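Local atomic coordinates of carbohydrate kinase, FGGY (Novosphingobium aromaticivorans, PDB entry 3H6E), a protein that probably phosphorylates a carbohydrate substrate, as a member of the FGGY family of sugar kinases. Residues A327-T341 and G352-E365. Residues are numbered along the deposited sequence; the frame is centred on the assembly and turned at random.
Sequences AVPEVLRHGRMILPT and GRFAWINRPEDWFE
Met337 to Leu339 pair antiparallel with Ala355 to Ile357, the segment axes 4.8 Å apart at 156°; Leu339 N donates to Ala355 O at 2.8 Å and Met337 N to Ile357 O at 3.1 Å, while the two return bonds are weak. At the non-hydrogen-bonded pair, Ile338 lies beside Trp356 and points the same way, its CG1 3.4 Å from the centroid of the six-membered ring in a CH-pi contact. The CD of Arg359 lies over the opposite face, so the indole is sandwiched between two aliphatic groups. With an alanine in place of Trp356, Ile338 would probably lose the flat surface against which its CG1 and CD1 rest, and a gap would open beneath Arg359. CG2 of Ile338, anti to the backbone N, meets the edge of the Phe354 ring. On the other face of this two-stranded beta-hairpin, Met337, a selenomethionine, sets its CE 3.7 Å from Ile357 CD1. The hairpin belongs to the C-terminal FGGY domain and is flanked by helix 457-468, whose Tyr460 touches Met337, and by helix 363-384, whose Tyr373 packs on Ile338. Beyond the strands, helix 328-333 ends in a Schellman motif at Gly335, and Asn358 ND2 binds His334 O at 2.7 Å, in its own amide plane and almost in line with the carbonyl. Arg336 stretches past Pro360, its guanidinium lying over His334 CB, and NE forms a long salt bridge with Glu365 OE1 at 3.4 Å, the two planes 25° apart. Nearer the N-terminus, Val331 CG2 and Ala327 CB pack against the aliphatic part of Glu365.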
loop_
_atom_site.group_PDB
_atom_site.type_symbol
_atom_site.label_atom_id
_atom_site.label_comp_id
_atom_site.label_asym_id
_atom_site.label_seq_id
_atom_site.Cartn_x
_atom_site.Cartn_y
_atom_site.Cartn_z
ATOM N N ALA A 327 29.765 -12.623 -3.940
ATOM C CA ALA A 327 30.093 -12.882 -2.540
ATOM C C ALA A 327 29.140 -13.892 -1.905
ATOM O O ALA A 327 29.366 -14.355 -0.785
ATOM C CB ALA A 327 30.108 -11.579 -1.744
ATOM N N VAL A 328 28.076 -14.229 -2.626
ATOM C CA VAL A 328 27.085 -15.185 -2.133
ATOM C C VAL A 328 27.657 -16.599 -1.970
ATOM O O VAL A 328 27.436 -17.242 -0.944
ATOM C CB VAL A 328 25.829 -15.238 -3.038
ATOM C CG1 VAL A 328 24.824 -16.247 -2.495
ATOM C CG2 VAL A 328 25.199 -13.856 -3.161
ATOM N N PRO A 329 28.391 -17.088 -2.984
ATOM C CA PRO A 329 28.956 -18.441 -2.925
ATOM C C PRO A 329 29.604 -18.775 -1.580
ATOM O O PRO A 329 29.264 -19.799 -0.986
ATOM C CB PRO A 329 30.004 -18.422 -4.036
ATOM C CG PRO A 329 29.432 -17.488 -5.047
ATOM C CD PRO A 329 28.688 -16.428 -4.270
ATOM N N GLU A 330 30.515 -17.926 -1.110
ATOM C CA GLU A 330 31.217 -18.176 0.151
ATOM C C GLU A 330 30.340 -18.022 1.398
ATOM O O GLU A 330 30.519 -18.745 2.379
ATOM C CB GLU A 330 32.479 -17.312 0.254
ATOM C CG GLU A 330 33.781 -18.104 0.128
ATOM C CD GLU A 330 33.554 -19.562 -0.257
ATOM O OE1 GLU A 330 33.681 -19.893 -1.458
ATOM O OE2 GLU A 330 33.244 -20.374 0.644
ATOM N N VAL A 331 29.400 -17.080 1.361
ATOM C CA VAL A 331 28.426 -16.932 2.438
ATOM C C VAL A 331 27.676 -18.243 2.606
ATOM O O VAL A 331 27.562 -18.792 3.703
ATOM C CB VAL A 331 27.399 -15.834 2.115
ATOM C CG1 VAL A 331 26.161 -15.982 2.996
ATOM C CG2 VAL A 331 28.019 -14.456 2.282
ATOM N N LEU A 332 27.172 -18.723 1.481
ATOM C CA LEU A 332 26.413 -19.956 1.389
ATOM C C LEU A 332 27.137 -21.116 2.067
ATOM O O LEU A 332 26.633 -21.697 3.034
ATOM C CB LEU A 332 26.201 -20.271 -0.094
ATOM C CG LEU A 332 24.870 -20.807 -0.618
ATOM C CD1 LEU A 332 23.780 -20.657 0.409
ATOM C CD2 LEU A 332 24.509 -20.073 -1.906
ATOM N N ARG A 333 28.327 -21.438 1.566
ATOM C CA ARG A 333 29.018 -22.665 1.960
ATOM C C ARG A 333 29.686 -22.629 3.335
ATOM O O ARG A 333 30.123 -23.665 3.841
ATOM C CB ARG A 333 30.018 -23.097 0.881
ATOM C CG ARG A 333 29.354 -23.526 -0.426
ATOM C CD ARG A 333 30.138 -24.634 -1.122
ATOM N NE ARG A 333 29.397 -25.229 -2.235
ATOM C CZ ARG A 333 29.772 -25.161 -3.510
ATOM N NH1 ARG A 333 30.890 -24.530 -3.843
ATOM N NH2 ARG A 333 29.035 -25.734 -4.454
ATOM N N HIS A 334 29.768 -21.448 3.941
ATOM C CA HIS A 334 30.284 -21.351 5.302
ATOM C C HIS A 334 29.155 -21.246 6.319
ATOM O O HIS A 334 29.400 -21.138 7.519
ATOM C CB HIS A 334 31.244 -20.169 5.456
ATOM C CG HIS A 334 32.633 -20.453 4.973
ATOM N ND1 HIS A 334 33.202 -19.784 3.912
ATOM C CD2 HIS A 334 33.562 -21.339 5.403
ATOM C CE1 HIS A 334 34.425 -20.241 3.711
ATOM N NE2 HIS A 334 34.669 -21.185 4.602
ATOM N N GLY A 335 27.919 -21.278 5.833
ATOM C CA GLY A 335 26.762 -21.198 6.704
ATOM C C GLY A 335 26.666 -19.869 7.427
ATOM O O GLY A 335 26.115 -19.788 8.526
ATOM N N ARG A 336 27.206 -18.823 6.809
ATOM C CA ARG A 336 27.135 -17.479 7.374
ATOM C C ARG A 336 25.722 -16.935 7.212
ATOM O O ARG A 336 25.280 -16.682 6.091
ATOM C CB ARG A 336 28.120 -16.542 6.672
ATOM C CG ARG A 336 29.560 -17.022 6.642
ATOM C CD ARG A 336 30.492 -15.862 6.304
ATOM N NE ARG A 336 31.765 -16.311 5.752
ATOM C CZ ARG A 336 32.768 -16.784 6.483
ATOM N NH1 ARG A 336 32.637 -16.875 7.799
ATOM N NH2 ARG A 336 33.895 -17.170 5.898
HETATM N N MSE A 337 25.013 -16.744 8.320
HETATM C CA MSE A 337 23.619 -16.318 8.226
HETATM C C MSE A 337 23.086 -15.500 9.411
HETATM O O MSE A 337 23.759 -15.337 10.431
HETATM C CB MSE A 337 22.729 -17.533 7.990
HETATM C CG MSE A 337 22.651 -18.459 9.177
HETATM SE SE MSE A 337 21.788 -20.134 8.712
HETATM C CE MSE A 337 21.152 -20.617 10.489
ATOM N N ILE A 338 21.861 -15.001 9.247
ATOM C CA ILE A 338 21.210 -14.112 10.209
ATOM C C ILE A 338 19.881 -14.695 10.667
ATOM O O ILE A 338 19.070 -15.111 9.845
ATOM C CB ILE A 338 20.894 -12.749 9.563
ATOM C CG1 ILE A 338 22.153 -12.132 8.952
ATOM C CG2 ILE A 338 20.238 -11.810 10.572
ATOM C CD1 ILE A 338 21.863 -11.022 7.954
ATOM N N LEU A 339 19.646 -14.706 11.974
ATOM C CA LEU A 339 18.378 -15.186 12.513
ATOM C C LEU A 339 17.449 -14.025 12.889
ATOM O O LEU A 339 17.896 -13.022 13.439
ATOM C CB LEU A 339 18.622 -16.085 13.724
ATOM C CG LEU A 339 19.656 -17.198 13.540
ATOM C CD1 LEU A 339 19.661 -18.116 14.746
ATOM C CD2 LEU A 339 19.394 -17.990 12.272
ATOM N N PRO A 340 16.150 -14.164 12.576
ATOM C CA PRO A 340 15.103 -13.186 12.904
ATOM C C PRO A 340 14.907 -13.080 14.412
ATOM O O PRO A 340 15.142 -14.064 15.109
ATOM C CB PRO A 340 13.845 -13.794 12.270
ATOM C CG PRO A 340 14.345 -14.758 11.247
ATOM C CD PRO A 340 15.620 -15.303 11.811
ATOM N N THR A 341 14.473 -11.923 14.909
ATOM C CA THR A 341 14.157 -10.771 14.074
ATOM C C THR A 341 14.889 -9.532 14.576
ATOM O O THR A 341 15.311 -9.474 15.733
ATOM C CB THR A 341 12.644 -10.462 14.096
ATOM O OG1 THR A 341 12.355 -9.401 13.177
ATOM C CG2 THR A 341 12.207 -10.041 15.488
ATOM N N GLY A 352 11.448 -13.591 17.322
ATOM C CA GLY A 352 12.651 -14.323 16.969
ATOM C C GLY A 352 13.867 -13.661 17.589
ATOM O O GLY A 352 14.122 -12.478 17.359
ATOM N N ARG A 353 14.616 -14.408 18.394
ATOM C CA ARG A 353 15.828 -13.853 18.988
ATOM C C ARG A 353 16.909 -13.690 17.928
ATOM O O ARG A 353 17.507 -14.666 17.482
ATOM C CB ARG A 353 16.354 -14.726 20.129
ATOM C CG ARG A 353 17.730 -14.279 20.620
ATOM C CD ARG A 353 18.518 -15.426 21.238
ATOM N NE ARG A 353 19.957 -15.272 21.025
ATOM C CZ ARG A 353 20.810 -14.816 21.938
ATOM N NH1 ARG A 353 20.376 -14.469 23.144
ATOM N NH2 ARG A 353 22.101 -14.713 21.647
ATOM N N PHE A 354 17.149 -12.447 17.526
ATOM C CA PHE A 354 18.168 -12.139 16.532
ATOM C C PHE A 354 19.517 -12.759 16.893
ATOM O O PHE A 354 19.833 -12.934 18.071
ATOM C CB PHE A 354 18.312 -10.623 16.388
ATOM C CG PHE A 354 19.557 -10.198 15.668
ATOM C CD1 PHE A 354 19.693 -10.412 14.306
ATOM C CD2 PHE A 354 20.591 -9.578 16.352
ATOM C CE1 PHE A 354 20.840 -10.025 13.639
ATOM C CE2 PHE A 354 21.740 -9.184 15.692
ATOM C CZ PHE A 354 21.864 -9.409 14.330
ATOM N N ALA A 355 20.308 -13.083 15.872
ATOM C CA ALA A 355 21.658 -13.601 16.072
ATOM C C ALA A 355 22.370 -13.874 14.752
ATOM O O ALA A 355 21.750 -14.276 13.771
ATOM C CB ALA A 355 21.625 -14.865 16.920
ATOM N N TRP A 356 23.681 -13.653 14.738
ATOM C CA TRP A 356 24.509 -14.038 13.604
ATOM C C TRP A 356 24.984 -15.475 13.778
ATOM O O TRP A 356 24.875 -16.054 14.861
ATOM C CB TRP A 356 25.731 -13.127 13.488
ATOM C CG TRP A 356 25.544 -11.927 12.615
ATOM C CD1 TRP A 356 25.394 -10.634 13.019
ATOM C CD2 TRP A 356 25.508 -11.907 11.185
ATOM N NE1 TRP A 356 25.262 -9.810 11.930
ATOM C CE2 TRP A 356 25.328 -10.569 10.791
ATOM C CE3 TRP A 356 25.609 -12.892 10.201
ATOM C CZ2 TRP A 356 25.245 -10.191 9.454
ATOM C CZ3 TRP A 356 25.527 -12.515 8.876
ATOM C CH2 TRP A 356 25.346 -11.177 8.513
ATOM N N ILE A 357 25.515 -16.045 12.705
ATOM C CA ILE A 357 26.166 -17.345 12.766
ATOM C C ILE A 357 27.287 -17.358 11.742
ATOM O O ILE A 357 27.048 -17.239 10.539
ATOM C CB ILE A 357 25.188 -18.490 12.495
ATOM C CG1 ILE A 357 24.290 -18.713 13.713
ATOM C CG2 ILE A 357 25.945 -19.761 12.163
ATOM C CD1 ILE A 357 23.188 -19.718 13.484
ATOM N N ASN A 358 28.516 -17.490 12.226
ATOM C CA ASN A 358 29.676 -17.292 11.374
ATOM C C ASN A 358 29.538 -15.939 10.687
ATOM O O ASN A 358 29.424 -15.849 9.463
ATOM C CB ASN A 358 29.800 -18.419 10.349
ATOM C CG ASN A 358 29.759 -19.794 10.992
ATOM O OD1 ASN A 358 29.927 -19.933 12.204
ATOM N ND2 ASN A 358 29.535 -20.820 10.180
ATOM N N ARG A 359 29.517 -14.889 11.499
ATOM C CA ARG A 359 29.395 -13.532 10.992
ATOM C C ARG A 359 30.560 -13.203 10.072
ATOM O O ARG A 359 31.718 -13.357 10.450
ATOM C CB ARG A 359 29.313 -12.541 12.159
ATOM C CG ARG A 359 29.781 -11.127 11.849
ATOM C CD ARG A 359 28.837 -10.111 12.473
ATOM N NE ARG A 359 29.525 -8.950 13.031
ATOM C CZ ARG A 359 29.394 -8.548 14.292
ATOM N NH1 ARG A 359 28.595 -9.209 15.123
ATOM N NH2 ARG A 359 30.052 -7.479 14.725
ATOM N N PRO A 360 30.252 -12.765 8.843
ATOM C CA PRO A 360 31.312 -12.360 7.917
ATOM C C PRO A 360 31.947 -11.091 8.455
ATOM O O PRO A 360 31.269 -10.309 9.121
ATOM C CB PRO A 360 30.559 -12.066 6.612
ATOM C CG PRO A 360 29.164 -12.598 6.812
ATOM C CD PRO A 360 28.911 -12.540 8.282
ATOM N N GLU A 361 33.229 -10.886 8.187
ATOM C CA GLU A 361 33.915 -9.722 8.727
ATOM C C GLU A 361 34.103 -8.632 7.678
ATOM O O GLU A 361 34.633 -7.562 7.969
ATOM C CB GLU A 361 35.241 -10.133 9.368
ATOM C CG GLU A 361 35.054 -10.884 10.679
ATOM C CD GLU A 361 36.252 -11.735 11.048
ATOM O OE1 GLU A 361 37.295 -11.618 10.368
ATOM O OE2 GLU A 361 36.146 -12.523 12.014
ATOM N N ASP A 362 33.650 -8.906 6.461
ATOM C CA ASP A 362 33.677 -7.906 5.403
ATOM C C ASP A 362 32.256 -7.490 5.028
ATOM O O ASP A 362 31.302 -8.241 5.240
ATOM C CB ASP A 362 34.427 -8.429 4.177
ATOM C CG ASP A 362 33.734 -9.612 3.534
ATOM O OD1 ASP A 362 33.457 -9.541 2.316
ATOM O OD2 ASP A 362 33.459 -10.603 4.253
ATOM N N TRP A 363 32.124 -6.294 4.462
ATOM C CA TRP A 363 30.814 -5.730 4.163
ATOM C C TRP A 363 30.060 -6.463 3.056
ATOM O O TRP A 363 28.877 -6.750 3.200
ATOM C CB TRP A 363 30.924 -4.234 3.847
ATOM C CG TRP A 363 31.021 -3.398 5.084
ATOM C CD1 TRP A 363 32.113 -2.710 5.531
ATOM C CD2 TRP A 363 29.986 -3.180 6.048
ATOM N NE1 TRP A 363 31.817 -2.067 6.709
ATOM C CE2 TRP A 363 30.517 -2.341 7.048
ATOM C CE3 TRP A 363 28.660 -3.609 6.159
ATOM C CZ2 TRP A 363 29.768 -1.927 8.149
ATOM C CZ3 TRP A 363 27.918 -3.194 7.248
ATOM C CH2 TRP A 363 28.475 -2.363 8.231
ATOM N N PHE A 364 30.741 -6.768 1.958
ATOM C CA PHE A 364 30.085 -7.419 0.830
ATOM C C PHE A 364 29.431 -8.740 1.219
ATOM O O PHE A 364 28.316 -9.034 0.791
ATOM C CB PHE A 364 31.063 -7.624 -0.328
ATOM C CG PHE A 364 31.287 -6.390 -1.148
ATOM C CD1 PHE A 364 32.339 -5.537 -0.868
ATOM C CD2 PHE A 364 30.436 -6.077 -2.193
ATOM C CE1 PHE A 364 32.542 -4.397 -1.623
ATOM C CE2 PHE A 364 30.629 -4.938 -2.947
ATOM C CZ PHE A 364 31.685 -4.098 -2.664
ATOM N N GLU A 365 30.121 -9.531 2.033
ATOM C CA GLU A 365 29.587 -10.816 2.464
ATOM C C GLU A 365 28.508 -10.632 3.520
ATOM O O GLU A 365 27.597 -11.451 3.640
ATOM C CB GLU A 365 30.699 -11.721 2.995
ATOM C CG GLU A 365 31.649 -12.224 1.923
ATOM C CD GLU A 365 32.553 -13.336 2.420
ATOM O OE1 GLU A 365 32.443 -13.708 3.608
ATOM O OE2 GLU A 365 33.372 -13.838 1.619
#